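Local coordinates for actin-related protein 8 (Homo sapiens, PDB 4FO0), which binds ATP without polymerising, and is a proposed core component of the INO80 chromatin-remodelling complex, involved in transcription, replication and probably DNA repair, at residues V218-V231 and T567-R579. Sequence-based numbering, arbitrary orientation.
Sequences VNMILMKMGFSGIV and TQELWIYQREWQR
Trp-577 fits as a knob among Val-218, Asn-219, Leu-222 and Met-223 of helix 218-225. Val-218 CG1 sits over one face of the Trp-577 six-membered ring in a CH-pi contact, 3.6 Å from the centroid, while Leu-222 CD1 packs on Trp-577 CB and Met-223 comes up at the edge, CG and sulfur both near the pyrrole side. That edge also carries a polar link: Trp-577 NE1 donates in its ring plane to a lone pair of Asn-219 OD1 (3.1 Å, 160° at the hydrogen). The indole reaches the helix because CG stands anti to the backbone N (chi1 -175°). A leucine here would probably leave Asn-219 OD1 without its indole donor and Val-218 without a ring face to lie on.

The backbones pair as antiparallel strands, Ile-230 and Ile-572 exchanging two bonds of 2.9 Å, N to O each way. Gly-229 CA lies 3.9 Å from Tyr-573 CD1. Past the strand, Gln-574 N donates to Ser-228 O (2.9 Å), and its side-chain NE2 bonds weakly to Phe-227 O. Farther along, Val-231 CG2 lies over one face of Trp-571, its exact spacing doubtful.

Strand 572-573 thus extends the sheet beside 229-234, the returning C-terminal chain completing a subdomain of the actin fold.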
ATOM      1  N   VAL A 218     -15.764  13.682  -1.791  1.00 36.35           N
ATOM      2  CA  VAL A 218     -16.707  14.246  -0.856  1.00 39.06           C
ATOM      3  C   VAL A 218     -18.055  14.432  -1.538  1.00 44.21           C
ATOM      4  O   VAL A 218     -19.100  14.076  -0.991  1.00 41.63           O
ATOM      5  CB  VAL A 218     -16.226  15.603  -0.354  1.00 43.68           C
ATOM      6  CG1 VAL A 218     -17.331  16.280   0.438  1.00 38.25           C
ATOM      7  CG2 VAL A 218     -14.958  15.436   0.474  1.00 34.01           C
ATOM      8  N   ASN A 219     -18.041  14.986  -2.744  1.00 40.52           N
ATOM      9  CA  ASN A 219     -19.298  15.173  -3.442  1.00 41.33           C
ATOM     10  C   ASN A 219     -19.972  13.829  -3.665  1.00 40.27           C
ATOM     11  O   ASN A 219     -21.183  13.684  -3.512  1.00 41.75           O
ATOM     12  CB  ASN A 219     -19.110  15.931  -4.755  1.00 36.37           C
ATOM     13  CG  ASN A 219     -20.422  16.163  -5.469  1.00 44.29           C
ATOM     14  OD1 ASN A 219     -21.218  17.023  -5.082  1.00 44.88           O
ATOM     15  ND2 ASN A 219     -20.667  15.380  -6.507  1.00 43.75           N
ATOM     16  N   MET A 220     -19.166  12.836  -3.999  1.00 38.14           N
ATOM     17  CA  MET A 220     -19.688  11.513  -4.246  1.00 36.63           C
ATOM     18  C   MET A 220     -20.307  10.946  -2.967  1.00 40.10           C
ATOM     19  O   MET A 220     -21.441  10.471  -2.982  1.00 46.34           O
ATOM     20  CB  MET A 220     -18.593  10.592  -4.794  1.00 36.77           C
ATOM     21  CG  MET A 220     -19.106   9.207  -5.079  1.00 44.00           C
ATOM     22  SD  MET A 220     -17.856   7.925  -5.080  1.00 60.32           S
ATOM     23  CE  MET A 220     -16.986   8.231  -3.542  1.00 43.88           C
ATOM     24  N   ILE A 221     -19.565  10.993  -1.865  1.00 27.63           N
ATOM     25  CA  ILE A 221     -20.066  10.489  -0.586  1.00 41.18           C
ATOM     26  C   ILE A 221     -21.411  11.099  -0.181  1.00 43.75           C
ATOM     27  O   ILE A 221     -22.364  10.391   0.147  1.00 39.70           O
ATOM     28  CB  ILE A 221     -19.094  10.792   0.563  1.00 45.28           C
ATOM     29  CG1 ILE A 221     -17.749  10.114   0.325  1.00 42.12           C
ATOM     30  CG2 ILE A 221     -19.689  10.313   1.858  1.00 33.54           C
ATOM     31  CD1 ILE A 221     -17.891   8.646   0.127  1.00 48.23           C
ATOM     32  N   LEU A 222     -21.470  12.426  -0.194  1.00 42.18           N
ATOM     33  CA  LEU A 222     -22.642  13.146   0.274  1.00 42.51           C
ATOM     34  C   LEU A 222     -23.801  13.129  -0.725  1.00 44.97           C
ATOM     35  O   LEU A 222     -24.925  12.751  -0.380  1.00 42.21           O
ATOM     36  CB  LEU A 222     -22.257  14.589   0.632  1.00 42.59           C
ATOM     37  CG  LEU A 222     -21.320  14.693   1.835  1.00 35.54           C
ATOM     38  CD1 LEU A 222     -21.004  16.132   2.128  1.00 48.72           C
ATOM     39  CD2 LEU A 222     -21.935  14.021   3.052  1.00 41.29           C
ATOM     40  N   MET A 223     -23.516  13.519  -1.965  1.00 37.77           N
ATOM     41  CA  MET A 223     -24.556  13.692  -2.973  1.00 38.92           C
ATOM     42  C   MET A 223     -24.963  12.408  -3.706  1.00 44.54           C
ATOM     43  O   MET A 223     -26.142  12.164  -3.925  1.00 51.72           O
ATOM     44  CB  MET A 223     -24.153  14.773  -3.991  1.00 29.81           C
ATOM     45  CG  MET A 223     -23.957  16.175  -3.417  1.00 40.41           C
ATOM     46  SD  MET A 223     -25.307  16.777  -2.354  1.00 57.36           S
ATOM     47  CE  MET A 223     -24.977  15.846  -0.865  1.00 47.87           C
ATOM     48  N   LYS A 224     -23.996  11.595  -4.102  1.00 46.67           N
ATOM     49  CA  LYS A 224     -24.299  10.421  -4.915  1.00 44.69           C
ATOM     50  C   LYS A 224     -24.643   9.192  -4.069  1.00 42.45           C
ATOM     51  O   LYS A 224     -25.513   8.413  -4.421  1.00 48.20           O
ATOM     52  CB  LYS A 224     -23.120  10.095  -5.839  1.00 42.66           C
ATOM     53  CG  LYS A 224     -22.806  11.158  -6.861  1.00 46.50           C
ATOM     54  CD  LYS A 224     -23.556  10.894  -8.154  1.00 65.21           C
ATOM     55  CE  LYS A 224     -23.165  11.894  -9.230  1.00 74.23           C
ATOM     56  NZ  LYS A 224     -21.688  11.920  -9.455  1.00 53.04           N
ATOM     57  N   MET A 225     -23.944   9.006  -2.958  1.00 42.80           N
ATOM     58  CA  MET A 225     -24.134   7.798  -2.172  1.00 38.54           C
ATOM     59  C   MET A 225     -25.162   7.993  -1.052  1.00 56.43           C
ATOM     60  O   MET A 225     -25.845   7.042  -0.661  1.00 49.53           O
ATOM     61  CB  MET A 225     -22.808   7.313  -1.600  1.00 39.71           C
ATOM     62  CG  MET A 225     -21.948   6.549  -2.579  1.00 44.27           C
ATOM     63  SD  MET A 225     -20.369   6.145  -1.817  1.00 47.05           S
ATOM     64  CE  MET A 225     -20.646   4.475  -1.249  1.00 42.66           C
ATOM     65  N   GLY A 226     -25.262   9.212  -0.529  1.00 35.16           N
ATOM     66  CA  GLY A 226     -26.336   9.542   0.384  1.00 43.24           C
ATOM     67  C   GLY A 226     -26.035   9.581   1.868  1.00 48.93           C
ATOM     68  O   GLY A 226     -26.958   9.567   2.684  1.00 49.88           O
ATOM     69  N   PHE A 227     -24.755   9.621   2.223  1.00 45.33           N
ATOM     70  CA  PHE A 227     -24.368   9.868   3.599  1.00 41.09           C
ATOM     71  C   PHE A 227     -24.851  11.248   3.986  1.00 48.51           C
ATOM     72  O   PHE A 227     -24.944  12.124   3.138  1.00 57.23           O
ATOM     73  CB  PHE A 227     -22.862   9.840   3.728  1.00 39.50           C
ATOM     74  CG  PHE A 227     -22.287   8.472   3.719  1.00 43.69           C
ATOM     75  CD1 PHE A 227     -22.047   7.804   4.912  1.00 48.80           C
ATOM     76  CD2 PHE A 227     -21.972   7.852   2.523  1.00 43.79           C
ATOM     77  CE1 PHE A 227     -21.506   6.534   4.917  1.00 43.42           C
ATOM     78  CE2 PHE A 227     -21.435   6.582   2.515  1.00 44.78           C
ATOM     79  CZ  PHE A 227     -21.201   5.920   3.723  1.00 52.94           C
ATOM     80  N   SER A 228     -25.130  11.457   5.266  1.00 32.86           N
ATOM     81  CA  SER A 228     -25.690  12.728   5.690  1.00 50.40           C
ATOM     82  C   SER A 228     -24.588  13.692   6.068  1.00 43.99           C
ATOM     83  O   SER A 228     -24.755  14.917   5.991  1.00 50.55           O
ATOM     84  CB  SER A 228     -26.649  12.540   6.864  1.00 55.00           C
ATOM     85  OG  SER A 228     -25.946  12.083   7.992  1.00 48.03           O
ATOM     86  N   GLY A 229     -23.454  13.139   6.472  1.00 40.46           N
ATOM     87  CA  GLY A 229     -22.307  13.965   6.795  1.00 38.83           C
ATOM     88  C   GLY A 229     -21.012  13.209   6.619  1.00 33.11           C
ATOM     89  O   GLY A 229     -21.013  11.992   6.494  1.00 44.17           O
ATOM     90  N   ILE A 230     -19.905  13.938   6.635  1.00 38.90           N
ATOM     91  CA  ILE A 230     -18.603  13.361   6.386  1.00 37.76           C
ATOM     92  C   ILE A 230     -17.546  14.136   7.138  1.00 42.07           C
ATOM     93  O   ILE A 230     -17.699  15.330   7.405  1.00 40.08           O
ATOM     94  CB  ILE A 230     -18.241  13.436   4.879  1.00 45.94           C
ATOM     95  CG1 ILE A 230     -16.907  12.743   4.594  1.00 39.50           C
ATOM     96  CG2 ILE A 230     -18.147  14.883   4.421  1.00 25.10           C
ATOM     97  CD1 ILE A 230     -16.580  12.666   3.098  1.00 39.09           C
ATOM     98  N   VAL A 231     -16.467  13.443   7.471  1.00 39.48           N
ATOM     99  CA  VAL A 231     -15.259  14.088   7.952  1.00 42.37           C
ATOM    100  C   VAL A 231     -14.086  13.566   7.143  1.00 42.78           C
ATOM    101  O   VAL A 231     -13.876  12.355   7.020  1.00 39.44           O
ATOM    102  CB  VAL A 231     -14.985  13.781   9.424  1.00 40.95           C
ATOM    103  CG1 VAL A 231     -13.609  14.293   9.795  1.00 39.37           C
ATOM    104  CG2 VAL A 231     -16.060  14.395  10.313  1.00 41.34           C
ATOM    105  N   THR A 567     -14.052  16.398  17.254  1.00 41.98           N
ATOM    106  CA  THR A 567     -14.625  15.930  16.001  1.00 43.20           C
ATOM    107  C   THR A 567     -16.054  16.429  15.739  1.00 46.75           C
ATOM    108  O   THR A 567     -16.473  16.550  14.593  1.00 47.48           O
ATOM    109  CB  THR A 567     -14.557  14.390  15.912  1.00 49.67           C
ATOM    110  OG1 THR A 567     -13.185  13.978  15.918  1.00 52.13           O
ATOM    111  CG2 THR A 567     -15.218  13.885  14.641  1.00 41.46           C
ATOM    112  N   GLN A 568     -16.800  16.728  16.795  1.00 57.87           N
ATOM    113  CA  GLN A 568     -18.166  17.204  16.630  1.00 50.57           C
ATOM    114  C   GLN A 568     -18.227  18.390  15.673  1.00 46.93           C
ATOM    115  O   GLN A 568     -19.189  18.549  14.921  1.00 53.15           O
ATOM    116  CB  GLN A 568     -18.755  17.581  17.981  1.00 52.48           C
ATOM    117  CG  GLN A 568     -18.656  16.458  18.997  1.00 73.91           C
ATOM    118  CD  GLN A 568     -19.232  16.834  20.351  1.00 88.22           C
ATOM    119  OE1 GLN A 568     -20.134  17.669  20.451  1.00 84.53           O
ATOM    120  NE2 GLN A 568     -18.707  16.217  21.403  1.00 72.82           N
ATOM    121  N   GLU A 569     -17.182  19.205  15.685  1.00 41.74           N
ATOM    122  CA  GLU A 569     -17.155  20.414  14.874  1.00 42.85           C
ATOM    123  C   GLU A 569     -16.605  20.207  13.458  1.00 58.54           C
ATOM    124  O   GLU A 569     -16.529  21.153  12.678  1.00 56.96           O
ATOM    125  CB  GLU A 569     -16.339  21.492  15.584  1.00 48.63           C
ATOM    126  CG  GLU A 569     -16.859  21.858  16.965  1.00 86.20           C
ATOM    127  CD  GLU A 569     -15.863  21.519  18.069  1.00119.45           C
ATOM    128  OE1 GLU A 569     -15.893  20.373  18.579  1.00102.12           O
ATOM    129  OE2 GLU A 569     -15.046  22.401  18.425  1.00110.36           O
ATOM    130  N   LEU A 570     -16.218  18.982  13.119  1.00 52.35           N
ATOM    131  CA  LEU A 570     -15.613  18.734  11.814  1.00 46.62           C
ATOM    132  C   LEU A 570     -16.626  18.334  10.749  1.00 43.51           C
ATOM    133  O   LEU A 570     -16.416  18.603   9.575  1.00 46.79           O
ATOM    134  CB  LEU A 570     -14.511  17.678  11.910  1.00 46.76           C
ATOM    135  CG  LEU A 570     -13.327  18.009  12.827  1.00 53.02           C
ATOM    136  CD1 LEU A 570     -12.299  16.877  12.850  1.00 40.94           C
ATOM    137  CD2 LEU A 570     -12.671  19.315  12.423  1.00 33.59           C
ATOM    138  N   TRP A 571     -17.728  17.713  11.162  1.00 45.51           N
ATOM    139  CA  TRP A 571     -18.709  17.181  10.210  1.00 42.44           C
ATOM    140  C   TRP A 571     -19.184  18.195   9.187  1.00 40.39           C
ATOM    141  O   TRP A 571     -19.550  19.317   9.525  1.00 56.10           O
ATOM    142  CB  TRP A 571     -19.911  16.567  10.931  1.00 38.88           C
ATOM    143  CG  TRP A 571     -19.525  15.448  11.826  1.00 47.49           C
ATOM    144  CD1 TRP A 571     -19.434  15.481  13.180  1.00 35.37           C
ATOM    145  CD2 TRP A 571     -19.135  14.127  11.429  1.00 53.28           C
ATOM    146  NE1 TRP A 571     -19.027  14.257  13.660  1.00 34.14           N
ATOM    147  CE2 TRP A 571     -18.837  13.407  12.604  1.00 47.88           C
ATOM    148  CE3 TRP A 571     -19.011  13.484  10.197  1.00 41.65           C
ATOM    149  CZ2 TRP A 571     -18.420  12.078  12.583  1.00 35.82           C
ATOM    150  CZ3 TRP A 571     -18.603  12.162  10.178  1.00 41.66           C
ATOM    151  CH2 TRP A 571     -18.308  11.476  11.361  1.00 43.46           C
ATOM    152  N   ILE A 572     -19.168  17.788   7.928  1.00 44.70           N
ATOM    153  CA  ILE A 572     -19.774  18.579   6.879  1.00 37.02           C
ATOM    154  C   ILE A 572     -21.000  17.829   6.428  1.00 42.58           C
ATOM    155  O   ILE A 572     -20.912  16.650   6.089  1.00 53.32           O
ATOM    156  CB  ILE A 572     -18.833  18.761   5.690  1.00 34.75           C
ATOM    157  CG1 ILE A 572     -17.583  19.538   6.114  1.00 42.64           C
ATOM    158  CG2 ILE A 572     -19.552  19.467   4.557  1.00 33.51           C
ATOM    159  CD1 ILE A 572     -16.546  19.668   5.016  1.00 45.91           C
ATOM    160  N   TYR A 573     -22.143  18.508   6.427  1.00 44.88           N
ATOM    161  CA  TYR A 573     -23.412  17.854   6.141  1.00 39.01           C
ATOM    162  C   TYR A 573     -23.897  18.128   4.739  1.00 44.73           C
ATOM    163  O   TYR A 573     -23.490  19.103   4.105  1.00 51.94           O
ATOM    164  CB  TYR A 573     -24.469  18.244   7.186  1.00 39.06           C
ATOM    165  CG  TYR A 573     -24.126  17.721   8.565  1.00 45.86           C
ATOM    166  CD1 TYR A 573     -24.463  16.418   8.933  1.00 46.78           C
ATOM    167  CD2 TYR A 573     -23.425  18.508   9.485  1.00 40.21           C
ATOM    168  CE1 TYR A 573     -24.132  15.910  10.193  1.00 49.22           C
ATOM    169  CE2 TYR A 573     -23.088  18.013  10.749  1.00 44.16           C
ATOM    170  CZ  TYR A 573     -23.449  16.712  11.096  1.00 52.98           C
ATOM    171  OH  TYR A 573     -23.128  16.200  12.335  1.00 59.20           O
ATOM    172  N   GLN A 574     -24.772  17.248   4.261  1.00 46.14           N
ATOM    173  CA  GLN A 574     -25.274  17.314   2.896  1.00 37.32           C
ATOM    174  C   GLN A 574     -25.681  18.699   2.426  1.00 53.48           C
ATOM    175  O   GLN A 574     -25.264  19.141   1.352  1.00 60.22           O
ATOM    176  CB  GLN A 574     -26.463  16.391   2.728  1.00 44.03           C
ATOM    177  CG  GLN A 574     -26.126  14.942   2.593  1.00 52.17           C
ATOM    178  CD  GLN A 574     -27.210  14.201   1.837  1.00 50.61           C
ATOM    179  OE1 GLN A 574     -27.789  14.732   0.887  1.00 60.88           O
ATOM    180  NE2 GLN A 574     -27.501  12.974   2.258  1.00 59.67           N
ATOM    181  N   ARG A 575     -26.514  19.380   3.208  1.00 56.52           N
ATOM    182  CA  ARG A 575     -27.074  20.634   2.731  1.00 61.03           C
ATOM    183  C   ARG A 575     -26.048  21.756   2.697  1.00 53.68           C
ATOM    184  O   ARG A 575     -26.044  22.567   1.770  1.00 67.57           O
ATOM    185  CB  ARG A 575     -28.331  21.040   3.499  1.00 80.95           C
ATOM    186  CG  ARG A 575     -29.307  21.829   2.622  1.00 96.10           C
ATOM    187  CD  ARG A 575     -30.681  21.944   3.255  1.00110.53           C
ATOM    188  NE  ARG A 575     -30.645  22.691   4.510  1.00137.43           N
ATOM    189  CZ  ARG A 575     -31.413  23.741   4.779  1.00137.74           C
ATOM    190  NH1 ARG A 575     -32.288  24.175   3.880  1.00142.14           N
ATOM    191  NH2 ARG A 575     -31.310  24.355   5.950  1.00115.05           N
ATOM    192  N   GLU A 576     -25.162  21.790   3.684  1.00 50.26           N
ATOM    193  CA  GLU A 576     -24.054  22.742   3.639  1.00 62.67           C
ATOM    194  C   GLU A 576     -23.209  22.507   2.387  1.00 63.57           C
ATOM    195  O   GLU A 576     -22.680  23.443   1.786  1.00 60.44           O
ATOM    196  CB  GLU A 576     -23.186  22.629   4.889  1.00 37.72           C
ATOM    197  CG  GLU A 576     -23.984  22.544   6.187  1.00 62.53           C
ATOM    198  CD  GLU A 576     -23.126  22.146   7.387  1.00 72.35           C
ATOM    199  OE1 GLU A 576     -23.393  22.641   8.503  1.00 78.21           O
ATOM    200  OE2 GLU A 576     -22.188  21.336   7.223  1.00 63.70           O
ATOM    201  N   TRP A 577     -23.090  21.251   1.985  1.00 64.26           N
ATOM    202  CA  TRP A 577     -22.330  20.929   0.804  1.00 54.73           C
ATOM    203  C   TRP A 577     -23.046  21.353  -0.438  1.00 60.53           C
ATOM    204  O   TRP A 577     -22.484  22.071  -1.282  1.00 50.39           O
ATOM    205  CB  TRP A 577     -22.027  19.444   0.741  1.00 45.54           C
ATOM    206  CG  TRP A 577     -21.141  19.109  -0.422  1.00 39.29           C
ATOM    207  CD1 TRP A 577     -21.504  18.523  -1.622  1.00 41.70           C
ATOM    208  CD2 TRP A 577     -19.708  19.368  -0.545  1.00 49.71           C
ATOM    209  NE1 TRP A 577     -20.426  18.398  -2.448  1.00 41.44           N
ATOM    210  CE2 TRP A 577     -19.317  18.883  -1.862  1.00 48.82           C
ATOM    211  CE3 TRP A 577     -18.745  19.921   0.278  1.00 37.50           C
ATOM    212  CZ2 TRP A 577     -18.018  18.959  -2.313  1.00 44.21           C
ATOM    213  CZ3 TRP A 577     -17.438  19.994  -0.189  1.00 46.58           C
ATOM    214  CH2 TRP A 577     -17.085  19.525  -1.454  1.00 48.05           C
ATOM    215  N   GLN A 578     -24.288  20.912  -0.579  1.00 51.89           N
ATOM    216  CA  GLN A 578     -25.096  21.266  -1.732  1.00 45.72           C
ATOM    217  C   GLN A 578     -25.073  22.766  -1.950  1.00 50.34           C
ATOM    218  O   GLN A 578     -25.098  23.242  -3.078  1.00 61.08           O
ATOM    219  CB  GLN A 578     -26.531  20.799  -1.525  1.00 61.58           C
ATOM    220  CG  GLN A 578     -27.373  20.804  -2.783  1.00 65.41           C
ATOM    221  CD  GLN A 578     -28.559  19.870  -2.683  1.00105.69           C
ATOM    222  OE1 GLN A 578     -28.871  19.360  -1.609  1.00 92.13           O
ATOM    223  NE2 GLN A 578     -29.226  19.640  -3.805  1.00107.12           N
ATOM    224  N   ARG A 579     -25.028  23.505  -0.852  1.00 62.09           N
ATOM    225  CA  ARG A 579     -25.092  24.954  -0.894  1.00 56.31           C
ATOM    226  C   ARG A 579     -23.737  25.546  -1.240  1.00 55.96           C
ATOM    227  O   ARG A 579     -23.575  26.179  -2.275  1.00 66.48           O
ATOM    228  CB  ARG A 579     -25.557  25.494   0.453  1.00 63.44           C
ATOM    229  CG  ARG A 579     -27.026  25.863   0.505  1.00 90.19           C
ATOM    230  CD  ARG A 579     -27.223  27.177   1.237  1.00 90.09           C
ATOM    231  NE  ARG A 579     -28.051  27.017   2.425  1.00 97.73           N
ATOM    232  CZ  ARG A 579     -28.762  25.930   2.696  1.00110.05           C
ATOM    233  NH1 ARG A 579     -28.746  24.902   1.863  1.00 90.16           N
ATOM    234  NH2 ARG A 579     -29.489  25.872   3.802  1.00107.01           N
TER